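Local coordinates for galactitol 1-phosphate 5-dehydrogenase (Escherichia coli, PDB 4UEJ), which catalyses the NAD+-dependent oxidation of galactitol 1-phosphate to D-tagatose 6-phosphate as a zinc-containing member of the alcohol dehydrogenase family, at residues D26-K31 against K126-L131; T133-E138 against R304-R309; D139-E144 against K341-P346; V148-F153 against V181-K186; S187-D192 against S222-L227. All blocks are in the same frame, centred on the assembly; numbering follows the deposited sequence.

Interaction 1 (D26-K31 against K126-L131); sequences DEVRVK and KNVFAL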
# COMPACT_ATOMS: atom_id res chain seq x y z
N ASP A 26 -4.73 -31.02 -25.55
CA ASP A 26 -4.06 -29.74 -25.34
C ASP A 26 -2.88 -29.84 -24.37
O ASP A 26 -2.42 -28.82 -23.85
CB ASP A 26 -5.07 -28.68 -24.87
CG ASP A 26 -5.64 -28.98 -23.48
OD1 ASP A 26 -5.59 -30.13 -23.01
OD2 ASP A 26 -6.17 -28.03 -22.85
N GLU A 27 -2.39 -31.05 -24.15
CA GLU A 27 -1.23 -31.23 -23.29
C GLU A 27 0.06 -31.45 -24.07
O GLU A 27 0.04 -31.81 -25.24
CB GLU A 27 -1.45 -32.40 -22.33
CG GLU A 27 -2.48 -32.12 -21.28
CD GLU A 27 -2.72 -33.31 -20.37
OE1 GLU A 27 -2.47 -34.46 -20.79
OE2 GLU A 27 -3.15 -33.09 -19.22
N VAL A 28 1.19 -31.22 -23.41
CA VAL A 28 2.50 -31.58 -23.95
C VAL A 28 3.30 -32.31 -22.88
O VAL A 28 3.00 -32.21 -21.69
CB VAL A 28 3.31 -30.34 -24.39
CG1 VAL A 28 2.55 -29.54 -25.44
CG2 VAL A 28 3.62 -29.46 -23.19
N ARG A 29 4.31 -33.06 -23.30
CA ARG A 29 5.24 -33.64 -22.34
C ARG A 29 6.59 -32.98 -22.50
O ARG A 29 7.08 -32.82 -23.61
CB ARG A 29 5.37 -35.16 -22.50
CG ARG A 29 6.28 -35.78 -21.44
CD ARG A 29 6.11 -37.29 -21.31
NE ARG A 29 6.37 -37.99 -22.57
CZ ARG A 29 5.49 -38.76 -23.18
NH1 ARG A 29 4.29 -38.95 -22.66
NH2 ARG A 29 5.82 -39.36 -24.33
N VAL A 30 7.18 -32.61 -21.37
CA VAL A 30 8.48 -31.97 -21.39
C VAL A 30 9.56 -32.85 -20.78
O VAL A 30 9.40 -33.36 -19.67
CB VAL A 30 8.45 -30.63 -20.63
CG1 VAL A 30 9.81 -29.95 -20.71
CG2 VAL A 30 7.36 -29.73 -21.18
N LYS A 31 10.66 -33.03 -21.50
CA LYS A 31 11.83 -33.66 -20.91
C LYS A 31 12.63 -32.56 -20.24
O LYS A 31 13.14 -31.66 -20.91
CB LYS A 31 12.65 -34.39 -21.97
CG LYS A 31 13.86 -35.09 -21.42
CD LYS A 31 14.60 -35.83 -22.53
CE LYS A 31 16.02 -36.17 -22.12
NZ LYS A 31 16.75 -36.89 -23.21
N LYS A 126 -0.69 -24.29 -22.41
CA LYS A 126 -0.64 -22.96 -21.83
C LYS A 126 0.35 -22.87 -20.67
O LYS A 126 0.61 -21.78 -20.17
CB LYS A 126 -2.03 -22.52 -21.37
CG LYS A 126 -2.93 -22.11 -22.54
CD LYS A 126 -4.19 -21.42 -22.07
CE LYS A 126 -4.69 -20.42 -23.11
NZ LYS A 126 -4.86 -21.06 -24.45
N ASN A 127 0.89 -24.01 -20.25
CA ASN A 127 1.89 -24.06 -19.19
C ASN A 127 3.33 -24.14 -19.71
O ASN A 127 4.24 -24.43 -18.94
CB ASN A 127 1.65 -25.26 -18.26
CG ASN A 127 0.40 -25.12 -17.43
OD1 ASN A 127 -0.43 -26.03 -17.39
ND2 ASN A 127 0.26 -23.98 -16.74
N VAL A 128 3.54 -23.93 -21.00
CA VAL A 128 4.91 -23.82 -21.50
C VAL A 128 5.06 -22.57 -22.35
O VAL A 128 4.11 -22.10 -22.98
CB VAL A 128 5.36 -25.05 -22.32
CG1 VAL A 128 5.40 -26.29 -21.44
CG2 VAL A 128 4.44 -25.27 -23.50
N PHE A 129 6.29 -22.06 -22.37
CA PHE A 129 6.63 -20.81 -23.03
C PHE A 129 7.87 -21.06 -23.87
O PHE A 129 8.90 -21.45 -23.34
CB PHE A 129 6.87 -19.72 -21.98
CG PHE A 129 7.43 -18.43 -22.52
CD1 PHE A 129 6.59 -17.46 -23.04
CD2 PHE A 129 8.79 -18.17 -22.45
CE1 PHE A 129 7.10 -16.26 -23.51
CE2 PHE A 129 9.31 -16.98 -22.91
CZ PHE A 129 8.46 -16.02 -23.45
N ALA A 130 7.73 -20.88 -25.18
CA ALA A 130 8.80 -21.25 -26.11
C ALA A 130 10.01 -20.34 -25.96
O ALA A 130 9.87 -19.13 -25.90
CB ALA A 130 8.28 -21.21 -27.54
N LEU A 131 11.19 -20.95 -25.91
CA LEU A 131 12.45 -20.22 -25.81
C LEU A 131 13.04 -19.97 -27.19
O LEU A 131 12.82 -20.76 -28.11
CB LEU A 131 13.46 -21.00 -24.95
CG LEU A 131 12.94 -21.52 -23.61
CD1 LEU A 131 14.01 -22.32 -22.87
CD2 LEU A 131 12.49 -20.36 -22.80
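V128 reaches across the interior of the GroES-like domain to V28 and V30, and these three valines make all the close touches of the contact. The two segments are not neighbours in a sheet ladder: strand 27-36 pairs with 60-68 and 120-124, whereas 128-130 lies against 80-83. What joins them is therefore apolar filling between strands that face each other through the core, with the alpha carbons of V28 and V128 still 8.5 Å apart.

V128 buries the most surface, and one methyl, CG1, does its touching. With chi1 at -65° that methyl lies anti to the carbonyl carbon and reaches toward strand 27-36. V28 offers CG2, and this methyl lies 4.0 Å from V128 CG1, the two side chains crossing at a slant. V30 comes differently. Its chi1 of -178° sets CG1 anti to the backbone N, which leaves CG2 anti to the carbonyl carbon, and CG2 meets V128 nearly tip to tip.

Being two apart on the strand, V28 and V30 share one face of it. E27 and R29 turn the other way, where E27 forms a salt bridge with K124 and R29 one with D66. V123 packs on both V28 and V128, I65 lies against V28 and V30, and V81 touches V30 and V128, so the trio sits well inside the hydrophobic core. The methyls of strand 27-36 form a pair of their own: V28 CG2 and V30 CG2 are 4.3 Å apart, and V128 CG1 stands 4.0 Å from V30 CG2.

Interaction 2 (T133-E138 against R304-R309); sequences TDMPIE and RLLTER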
# COMPACT_ATOMS: atom_id res chain seq x y z
N THR A 133 15.73 -20.35 -29.97
CA THR A 133 16.48 -21.57 -30.24
C THR A 133 17.96 -21.46 -29.84
O THR A 133 18.61 -22.48 -29.60
CB THR A 133 16.39 -21.96 -31.74
OG1 THR A 133 16.80 -20.85 -32.55
CG2 THR A 133 14.96 -22.35 -32.10
N ASP A 134 18.48 -20.24 -29.77
CA ASP A 134 19.89 -20.05 -29.42
C ASP A 134 20.10 -19.88 -27.91
O ASP A 134 21.22 -19.75 -27.44
CB ASP A 134 20.47 -18.84 -30.17
CG ASP A 134 19.92 -17.51 -29.67
OD1 ASP A 134 18.80 -17.47 -29.11
OD2 ASP A 134 20.61 -16.48 -29.83
N MET A 135 19.01 -19.87 -27.14
CA MET A 135 19.14 -19.73 -25.71
C MET A 135 19.61 -21.02 -25.07
O MET A 135 19.00 -22.08 -25.26
CB MET A 135 17.81 -19.29 -25.09
CG MET A 135 17.84 -19.22 -23.58
SD MET A 135 16.30 -18.62 -22.84
CE MET A 135 16.23 -16.93 -23.45
N PRO A 136 20.71 -20.96 -24.30
CA PRO A 136 21.13 -22.15 -23.57
C PRO A 136 19.98 -22.62 -22.70
O PRO A 136 19.38 -21.81 -21.99
CB PRO A 136 22.33 -21.67 -22.74
CG PRO A 136 22.84 -20.47 -23.50
CD PRO A 136 21.59 -19.81 -24.04
N ILE A 137 19.64 -23.91 -22.80
CA ILE A 137 18.41 -24.43 -22.21
C ILE A 137 18.39 -24.22 -20.70
O ILE A 137 17.34 -23.94 -20.13
CB ILE A 137 18.21 -25.92 -22.56
CG1 ILE A 137 16.82 -26.39 -22.13
CG2 ILE A 137 19.31 -26.79 -21.95
CD1 ILE A 137 15.71 -25.67 -22.84
N GLU A 138 19.56 -24.32 -20.07
CA GLU A 138 19.68 -24.10 -18.63
C GLU A 138 19.16 -22.73 -18.24
O GLU A 138 18.55 -22.58 -17.18
CB GLU A 138 21.13 -24.27 -18.18
CG GLU A 138 21.35 -23.99 -16.70
CD GLU A 138 22.79 -24.20 -16.26
OE1 GLU A 138 23.27 -25.35 -16.31
OE2 GLU A 138 23.44 -23.21 -15.84
N ARG A 304 13.70 -11.57 -23.66
CA ARG A 304 14.46 -10.60 -24.44
C ARG A 304 15.68 -10.09 -23.71
O ARG A 304 16.76 -10.00 -24.29
CB ARG A 304 13.56 -9.44 -24.85
CG ARG A 304 12.51 -9.88 -25.84
CD ARG A 304 11.45 -8.81 -26.03
NE ARG A 304 10.49 -9.22 -27.05
CZ ARG A 304 9.54 -8.43 -27.54
NH1 ARG A 304 9.41 -7.19 -27.09
NH2 ARG A 304 8.73 -8.89 -28.47
N LEU A 305 15.53 -9.76 -22.43
CA LEU A 305 16.66 -9.28 -21.63
C LEU A 305 17.76 -10.34 -21.59
O LEU A 305 18.95 -10.02 -21.65
CB LEU A 305 16.21 -8.93 -20.21
CG LEU A 305 15.32 -7.68 -20.14
CD1 LEU A 305 14.83 -7.48 -18.72
CD2 LEU A 305 16.07 -6.46 -20.63
N LEU A 306 17.36 -11.60 -21.47
CA LEU A 306 18.34 -12.69 -21.49
C LEU A 306 19.06 -12.76 -22.83
O LEU A 306 20.28 -12.86 -22.90
CB LEU A 306 17.65 -14.03 -21.20
CG LEU A 306 17.35 -14.33 -19.73
CD1 LEU A 306 16.36 -15.50 -19.58
CD2 LEU A 306 18.63 -14.64 -18.99
N THR A 307 18.30 -12.69 -23.92
CA THR A 307 18.92 -12.83 -25.22
C THR A 307 19.83 -11.66 -25.51
O THR A 307 20.82 -11.80 -26.21
CB THR A 307 17.88 -12.97 -26.33
OG1 THR A 307 17.10 -11.76 -26.42
CG2 THR A 307 16.97 -14.11 -26.03
N GLU A 308 19.50 -10.50 -24.96
CA GLU A 308 20.29 -9.29 -25.18
C GLU A 308 21.50 -9.21 -24.26
O GLU A 308 22.21 -8.22 -24.28
CB GLU A 308 19.42 -8.05 -24.98
CG GLU A 308 18.38 -7.93 -26.05
CD GLU A 308 17.36 -6.87 -25.76
OE1 GLU A 308 17.55 -6.04 -24.83
OE2 GLU A 308 16.35 -6.87 -26.47
N ARG A 309 21.71 -10.25 -23.45
CA ARG A 309 22.86 -10.30 -22.56
C ARG A 309 22.81 -9.24 -21.48
O ARG A 309 23.85 -8.78 -21.00
CB ARG A 309 24.17 -10.14 -23.35
CG ARG A 309 24.36 -11.11 -24.48
CD ARG A 309 24.01 -12.51 -24.07
NE ARG A 309 24.57 -13.49 -25.00
CZ ARG A 309 24.00 -14.66 -25.28
NH1 ARG A 309 22.85 -14.99 -24.72
NH2 ARG A 309 24.59 -15.49 -26.13
O HOH W 1 22.66 -16.70 -27.53
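The apolar part of the contact rests on one methyl, CE of M135, which sits against L306 and T307. The M135 chain runs extended through chi1 and chi2, then bends at chi3 (-65°), turning its end onto the helix. From there CE lies 3.9 Å from L306 CB and just as near, 3.9 Å, to T307 CG2; L306 CD1 follows at 4.1 Å. M135 and T307 cross at about a right angle, M135 and L306 on a slant.

The surface that M135 covers is the C-terminal end of helix 297-307. A Schellman motif closes this helix: R309 has a positive phi of 66°, and its N bonds back to L306 O. L306 also packs on I143 and I146, so the loop ahead of helix 143-155 and that helix itself share one neighbour.

Polar contacts lie around this patch. R304 O accepts from both E308 N and T307 OG1; T307 OG1 lies 2.8 Å from R304 O, the donor tilted 24° from the carbonyl plane. Across the segments the polar link is indirect and loose: a water accepts weakly from R309 NH2 and donates weakly to D134 OD2 and D134 O, while D134 OD2 and R309 NH2 themselves stay 5.5 Å apart.

Interaction 3 (D139-E144 against K341-P346); sequences DGAFIE and KVLLIP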
# COMPACT_ATOMS: atom_id res chain seq x y z
N ASP A 139 19.38 -21.73 -19.10
CA ASP A 139 18.94 -20.36 -18.79
C ASP A 139 17.44 -20.26 -18.67
O ASP A 139 16.91 -19.33 -18.06
CB ASP A 139 19.39 -19.36 -19.86
CG ASP A 139 20.90 -19.21 -19.93
OD1 ASP A 139 21.62 -19.93 -19.21
OD2 ASP A 139 21.35 -18.36 -20.73
N GLY A 140 16.74 -21.20 -19.30
CA GLY A 140 15.29 -21.17 -19.33
C GLY A 140 14.68 -21.34 -17.97
O GLY A 140 13.55 -20.88 -17.71
N ALA A 141 15.40 -22.01 -17.08
CA ALA A 141 14.92 -22.22 -15.71
C ALA A 141 14.88 -20.92 -14.91
O ALA A 141 14.34 -20.89 -13.80
CB ALA A 141 15.77 -23.24 -14.99
N PHE A 142 15.42 -19.85 -15.47
CA PHE A 142 15.45 -18.59 -14.73
C PHE A 142 14.38 -17.63 -15.19
O PHE A 142 14.19 -16.58 -14.56
CB PHE A 142 16.82 -17.92 -14.85
CG PHE A 142 17.87 -18.56 -13.98
CD1 PHE A 142 18.59 -19.64 -14.44
CD2 PHE A 142 18.10 -18.09 -12.70
CE1 PHE A 142 19.56 -20.23 -13.65
CE2 PHE A 142 19.07 -18.68 -11.90
CZ PHE A 142 19.80 -19.76 -12.37
N ILE A 143 13.66 -17.98 -16.25
CA ILE A 143 12.66 -17.05 -16.77
C ILE A 143 11.55 -16.78 -15.76
O ILE A 143 11.19 -15.62 -15.56
CB ILE A 143 12.05 -17.57 -18.07
CG1 ILE A 143 13.11 -17.58 -19.16
CG2 ILE A 143 10.86 -16.71 -18.50
CD1 ILE A 143 12.54 -17.81 -20.52
N GLU A 144 11.03 -17.83 -15.14
CA GLU A 144 9.98 -17.66 -14.15
C GLU A 144 10.43 -16.75 -12.98
O GLU A 144 9.73 -15.78 -12.65
CB GLU A 144 9.50 -19.04 -13.68
CG GLU A 144 8.13 -19.04 -13.03
CD GLU A 144 8.17 -18.72 -11.56
OE1 GLU A 144 9.29 -18.63 -11.01
OE2 GLU A 144 7.09 -18.54 -10.96
N LYS A 341 21.22 -20.24 -6.16
CA LYS A 341 20.30 -21.10 -6.91
C LYS A 341 20.83 -22.52 -6.97
O LYS A 341 21.93 -22.78 -7.47
CB LYS A 341 20.08 -20.57 -8.33
CG LYS A 341 19.12 -21.42 -9.15
CD LYS A 341 17.74 -21.55 -8.50
CE LYS A 341 17.08 -20.18 -8.35
NZ LYS A 341 15.67 -20.25 -7.85
N VAL A 342 20.05 -23.44 -6.42
CA VAL A 342 20.35 -24.86 -6.52
C VAL A 342 19.59 -25.43 -7.71
O VAL A 342 18.36 -25.43 -7.73
CB VAL A 342 19.97 -25.60 -5.24
CG1 VAL A 342 20.23 -27.09 -5.37
CG2 VAL A 342 20.74 -25.02 -4.05
N LEU A 343 20.32 -25.91 -8.72
CA LEU A 343 19.68 -26.45 -9.91
C LEU A 343 19.71 -27.97 -9.95
O LEU A 343 20.74 -28.58 -9.68
CB LEU A 343 20.34 -25.92 -11.17
CG LEU A 343 20.17 -24.45 -11.52
CD1 LEU A 343 21.03 -24.12 -12.74
CD2 LEU A 343 18.70 -24.16 -11.78
N LEU A 344 18.57 -28.56 -10.27
CA LEU A 344 18.53 -29.96 -10.66
C LEU A 344 18.78 -30.05 -12.16
O LEU A 344 18.10 -29.40 -12.96
CB LEU A 344 17.19 -30.59 -10.30
CG LEU A 344 16.93 -31.99 -10.85
CD1 LEU A 344 17.84 -33.03 -10.21
CD2 LEU A 344 15.48 -32.37 -10.64
N ILE A 345 19.79 -30.83 -12.53
CA ILE A 345 20.13 -31.07 -13.92
C ILE A 345 20.02 -32.58 -14.20
O ILE A 345 20.99 -33.32 -13.98
CB ILE A 345 21.56 -30.56 -14.26
CG1 ILE A 345 21.72 -29.08 -13.88
CG2 ILE A 345 21.90 -30.80 -15.73
CD1 ILE A 345 20.72 -28.15 -14.55
N PRO A 346 18.84 -33.04 -14.66
CA PRO A 346 18.56 -34.47 -14.89
C PRO A 346 19.58 -35.16 -15.80
O PRO A 346 20.16 -34.52 -16.68
CB PRO A 346 17.18 -34.45 -15.55
CG PRO A 346 16.53 -33.21 -15.00
CD PRO A 346 17.65 -32.20 -14.92
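Side-chain torsions bring F142 and K341 together. F142 holds CG anti to its carbonyl carbon (chi1 -77°), which sends the ring toward the last strand of the chain. K341 holds CG anti to the backbone N (chi1 -180°), beside the ring, and bends at chi2 and chi3 carry the ammonium end away. The two side chains slide past each other in opposite directions. CG of K341 is 3.7 Å from F142 CZ and 3.9 Å from F142 CE2, with K341 CB just behind.

L343 shares this side of the strand with K341 and adds two looser touches, one from each methyl: L343 CD1 to F142 CE1 at 4.3 Å, and L343 CD2 to A141 CB at 4.4 Å. A short turn presents A141 and F142 together, F142 N bonding to D139 O and I143 N to G140 O.

In the fold, this turn leads straight into helix 143-155 of a zinc-containing alcohol dehydrogenase. Strand 341-344 runs antiparallel to 27-36 and parallel to 317-321. E144 lies in the first turn of the helix and is probably a ligand of the catalytic zinc, as in relatives; in this crystal C38 and H59 are seen to coordinate the zinc ion.

The K341 side chain comes to about 7 Å from the zinc ion. Its NZ is held by a salt bridge to E60, the residue next to the ligand H59, and by a hydrogen bond to L37 O, next to the ligand C38.

Interaction 4 (V148-F153 against V181-K186); sequences VGLHAF and VALGAK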
# COMPACT_ATOMS: atom_id res chain seq x y z
N VAL A 148 9.08 -12.62 -11.75
CA VAL A 148 8.58 -12.19 -10.44
C VAL A 148 8.88 -10.69 -10.23
O VAL A 148 7.97 -9.89 -9.93
CB VAL A 148 9.19 -13.00 -9.31
CG1 VAL A 148 8.78 -12.44 -7.97
CG2 VAL A 148 8.76 -14.47 -9.43
N GLY A 149 10.14 -10.32 -10.40
CA GLY A 149 10.56 -8.95 -10.26
C GLY A 149 9.96 -8.07 -11.33
O GLY A 149 9.54 -6.95 -11.05
N LEU A 150 9.89 -8.58 -12.56
CA LEU A 150 9.32 -7.82 -13.65
C LEU A 150 7.85 -7.51 -13.40
O LEU A 150 7.38 -6.44 -13.76
CB LEU A 150 9.46 -8.56 -14.98
CG LEU A 150 10.90 -8.64 -15.51
CD1 LEU A 150 10.87 -9.31 -16.90
CD2 LEU A 150 11.49 -7.25 -15.62
N HIS A 151 7.15 -8.46 -12.79
CA HIS A 151 5.73 -8.26 -12.50
C HIS A 151 5.55 -7.12 -11.49
O HIS A 151 4.67 -6.28 -11.65
CB HIS A 151 5.09 -9.53 -11.94
CG HIS A 151 3.62 -9.38 -11.70
ND1 HIS A 151 2.72 -9.17 -12.73
CD2 HIS A 151 2.89 -9.39 -10.56
CE1 HIS A 151 1.50 -9.06 -12.23
NE2 HIS A 151 1.58 -9.20 -10.91
N ALA A 152 6.40 -7.11 -10.47
CA ALA A 152 6.37 -6.00 -9.50
C ALA A 152 6.68 -4.66 -10.16
O ALA A 152 5.97 -3.68 -9.88
CB ALA A 152 7.33 -6.26 -8.36
N PHE A 153 7.70 -4.59 -11.01
CA PHE A 153 7.97 -3.36 -11.77
C PHE A 153 6.76 -2.93 -12.61
O PHE A 153 6.42 -1.75 -12.70
CB PHE A 153 9.19 -3.51 -12.69
CG PHE A 153 10.49 -3.69 -11.97
CD1 PHE A 153 10.65 -3.24 -10.67
CD2 PHE A 153 11.56 -4.31 -12.59
CE1 PHE A 153 11.86 -3.40 -10.00
CE2 PHE A 153 12.77 -4.48 -11.92
CZ PHE A 153 12.91 -4.04 -10.62
N VAL A 181 18.42 -2.26 -13.67
CA VAL A 181 19.48 -1.60 -14.42
C VAL A 181 19.17 -1.61 -15.91
O VAL A 181 19.30 -0.59 -16.59
CB VAL A 181 20.84 -2.27 -14.16
CG1 VAL A 181 21.90 -1.68 -15.05
CG2 VAL A 181 21.21 -2.09 -12.69
N ALA A 182 18.71 -2.75 -16.41
CA ALA A 182 18.48 -2.91 -17.83
C ALA A 182 17.31 -2.06 -18.33
O ALA A 182 17.27 -1.65 -19.50
CB ALA A 182 18.23 -4.39 -18.15
N LEU A 183 16.38 -1.79 -17.43
CA LEU A 183 15.14 -1.10 -17.75
C LEU A 183 15.22 0.38 -17.41
O LEU A 183 14.20 1.09 -17.41
CB LEU A 183 13.98 -1.74 -17.00
CG LEU A 183 13.73 -3.21 -17.35
CD1 LEU A 183 12.78 -3.80 -16.35
CD2 LEU A 183 13.19 -3.35 -18.76
N GLY A 184 16.42 0.85 -17.09
CA GLY A 184 16.68 2.27 -17.00
C GLY A 184 16.43 2.97 -15.68
O GLY A 184 16.21 4.18 -15.65
N ALA A 185 16.48 2.22 -14.58
CA ALA A 185 16.45 2.84 -13.25
C ALA A 185 17.53 3.92 -13.13
O ALA A 185 18.64 3.76 -13.66
CB ALA A 185 16.63 1.78 -12.17
N LYS A 186 17.22 5.00 -12.42
CA LYS A 186 18.18 6.07 -12.18
C LYS A 186 19.31 5.57 -11.29
O LYS A 186 20.48 5.85 -11.53
CB LYS A 186 17.50 7.28 -11.54
CG LYS A 186 18.47 8.38 -11.14
CD LYS A 186 17.74 9.57 -10.52
CE LYS A 186 18.70 10.65 -10.07
NZ LYS A 186 19.33 11.35 -11.22
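A single methyl carries this contact: CD1 of L183 touches both L150 and F153. It comes from the turn that ends helix 171-182, in the part of the Rossmann-type nucleotide-binding domain where that helix hands over to strand 187-192. L150 and F153, one turn apart on helix 143-155, receive it.

L183 has CG anti to the carbonyl carbon (chi1 -61°) and chi2 at 168°, an extended shape that carries CD1 to helix 143-155. L150 meets it with CD2 at 3.8 Å from L183 CD1, the two leucines crossing at about a right angle. F153 presents a ring carbon, and F153 CD2 lies 4.0 Å from L183 CD1, the same methyl.

The chain turns sharply just after L183. A Schellman motif finishes helix 171-182, with G184 as its C-prime residue: its phi is positive, 88°, G184 N bonds back to V181 O, and A185 N reaches A180 O.

C179 packs on both L150 and F153, extending the patch along helix 171-182, while L232 and L234 of a central strand lie against F153. Between L150 and F153 in sequence, H151 bonds through ND1 to E298 and through NE2 to E280 of the second subunit. The ring of F153 also has G149 O 3.5 Å above one face, offset toward the rim; that oxygen accepts the helical bond from F153 N.

Interaction 5 (S187-D192 against S222-L227); sequences SVTAID and SVLREL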
# COMPACT_ATOMS: atom_id res chain seq x y z
N SER A 187 18.94 4.83 -10.27
CA SER A 187 19.90 4.19 -9.38
C SER A 187 19.32 2.88 -8.88
O SER A 187 18.10 2.68 -8.89
CB SER A 187 20.23 5.10 -8.19
OG SER A 187 19.08 5.26 -7.37
N VAL A 188 20.19 1.97 -8.44
CA VAL A 188 19.73 0.78 -7.76
C VAL A 188 20.54 0.59 -6.49
O VAL A 188 21.77 0.63 -6.52
CB VAL A 188 19.85 -0.48 -8.65
CG1 VAL A 188 19.30 -1.68 -7.92
CG2 VAL A 188 19.15 -0.25 -9.97
N THR A 189 19.83 0.42 -5.38
CA THR A 189 20.43 0.19 -4.07
C THR A 189 20.04 -1.21 -3.62
O THR A 189 18.89 -1.60 -3.79
CB THR A 189 19.95 1.23 -3.04
OG1 THR A 189 20.46 2.52 -3.40
CG2 THR A 189 20.40 0.86 -1.64
N ALA A 190 20.97 -1.97 -3.05
CA ALA A 190 20.62 -3.30 -2.57
C ALA A 190 20.80 -3.40 -1.06
O ALA A 190 21.78 -2.91 -0.53
CB ALA A 190 21.45 -4.37 -3.28
N ILE A 191 19.85 -4.03 -0.38
CA ILE A 191 19.89 -4.16 1.07
C ILE A 191 19.74 -5.61 1.49
O ILE A 191 18.85 -6.29 1.01
CB ILE A 191 18.79 -3.30 1.73
CG1 ILE A 191 18.87 -1.85 1.26
CG2 ILE A 191 18.87 -3.42 3.25
CD1 ILE A 191 17.82 -0.91 1.90
N ASP A 192 20.60 -6.09 2.38
CA ASP A 192 20.53 -7.48 2.83
C ASP A 192 21.18 -7.67 4.20
O ASP A 192 22.03 -6.86 4.60
CB ASP A 192 21.20 -8.41 1.82
CG ASP A 192 20.78 -9.86 1.99
OD1 ASP A 192 19.59 -10.16 1.78
OD2 ASP A 192 21.63 -10.70 2.34
N SER A 222 19.73 8.40 5.92
CA SER A 222 20.70 9.47 5.80
C SER A 222 21.54 9.34 4.53
O SER A 222 21.76 10.32 3.83
CB SER A 222 21.61 9.50 7.03
OG SER A 222 22.59 10.51 6.90
N VAL A 223 21.99 8.13 4.22
CA VAL A 223 22.73 7.92 2.99
C VAL A 223 21.82 8.14 1.78
O VAL A 223 22.25 8.66 0.74
CB VAL A 223 23.35 6.51 2.92
CG1 VAL A 223 23.97 6.29 1.55
CG2 VAL A 223 24.42 6.35 4.00
N LEU A 224 20.55 7.74 1.90
CA LEU A 224 19.60 7.84 0.80
C LEU A 224 19.05 9.24 0.55
O LEU A 224 18.30 9.42 -0.40
CB LEU A 224 18.42 6.91 1.02
CG LEU A 224 18.68 5.41 0.89
CD1 LEU A 224 17.51 4.62 1.47
CD2 LEU A 224 18.92 5.06 -0.57
N ARG A 225 19.41 10.22 1.38
CA ARG A 225 18.84 11.56 1.26
C ARG A 225 18.80 12.11 -0.17
O ARG A 225 17.76 12.59 -0.62
CB ARG A 225 19.60 12.55 2.16
CG ARG A 225 19.25 12.42 3.64
CD ARG A 225 17.82 12.86 3.91
NE ARG A 225 17.65 14.31 3.76
CZ ARG A 225 16.48 14.94 3.87
NH1 ARG A 225 15.38 14.26 4.14
NH2 ARG A 225 16.42 16.26 3.71
N GLU A 226 19.92 12.02 -0.88
CA GLU A 226 19.99 12.54 -2.24
C GLU A 226 19.13 11.74 -3.22
O GLU A 226 18.78 12.22 -4.30
CB GLU A 226 21.44 12.54 -2.74
CG GLU A 226 22.44 13.13 -1.78
CD GLU A 226 23.84 13.18 -2.37
OE1 GLU A 226 24.05 12.58 -3.45
OE2 GLU A 226 24.72 13.82 -1.76
N LEU A 227 18.79 10.51 -2.84
CA LEU A 227 18.03 9.64 -3.71
C LEU A 227 16.66 9.35 -3.13
O LEU A 227 16.09 8.30 -3.42
CB LEU A 227 18.75 8.31 -3.93
CG LEU A 227 20.08 8.39 -4.67
CD1 LEU A 227 20.60 6.98 -4.90
CD2 LEU A 227 19.92 9.12 -5.99
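No flat side chain belongs to the residues that touch, L227 with S187 and L224 with T189; around them lie the F210 ring, which touches T189 and L224, and the amides of N163 and Q208. S187 OG is hydrogen-bonded to N163 OD1 and T189 OG1 to Q208 NE2, so both buried oxygens have polar partners even though leucine methyls lie beside them.

L227 brings CD1 to 3.4 Å from S187 OG and 3.8 Å from S187 CB, with its second methyl farther off. The serine oxygen stands between its backbone N and carbonyl carbon (chi1 66°), which places it beside L227 CD1. Two residues on, T189 OG1 lies 4.1 Å from L224 CD2, the side chains crossing on a slant.

L224 and L227 are brought to the same side by a tight turn after helix 217-223, in which L227 N bonds to L224 O at 2.7 Å. I165 lies against L224 as well. The helix end thus covers one face of the six-stranded parallel sheet, where 187-192 runs between 163-167 and 208-211, before the chain enters strand 231-235: the layered build of a Rossmann fold.

From the N terminus, interaction 1 closes first, joining strands 27-36 and 128-130 within the GroES-like domain. The chain then opens interaction 2 at 133-138 and, directly afterwards, interaction 3 at 139-144. These two cross: 304-309 closes interaction 2 before 341-346 closes interaction 3. Interactions 4 and 5 both fall between, inside each of those long loops, and follow one another; interaction 5 lies within the Rossmann part, interaction 4 ties helix 143-155 to it, and V181 touches V188. Helix 143-155 serves interactions 3 and 4. L131 of interaction 1 packs on I137 and I143, and L306 of interaction 2 reaches I143, linking the first three contacts. Interactions 1 and 5 lie on opposite sides of the chain's centre.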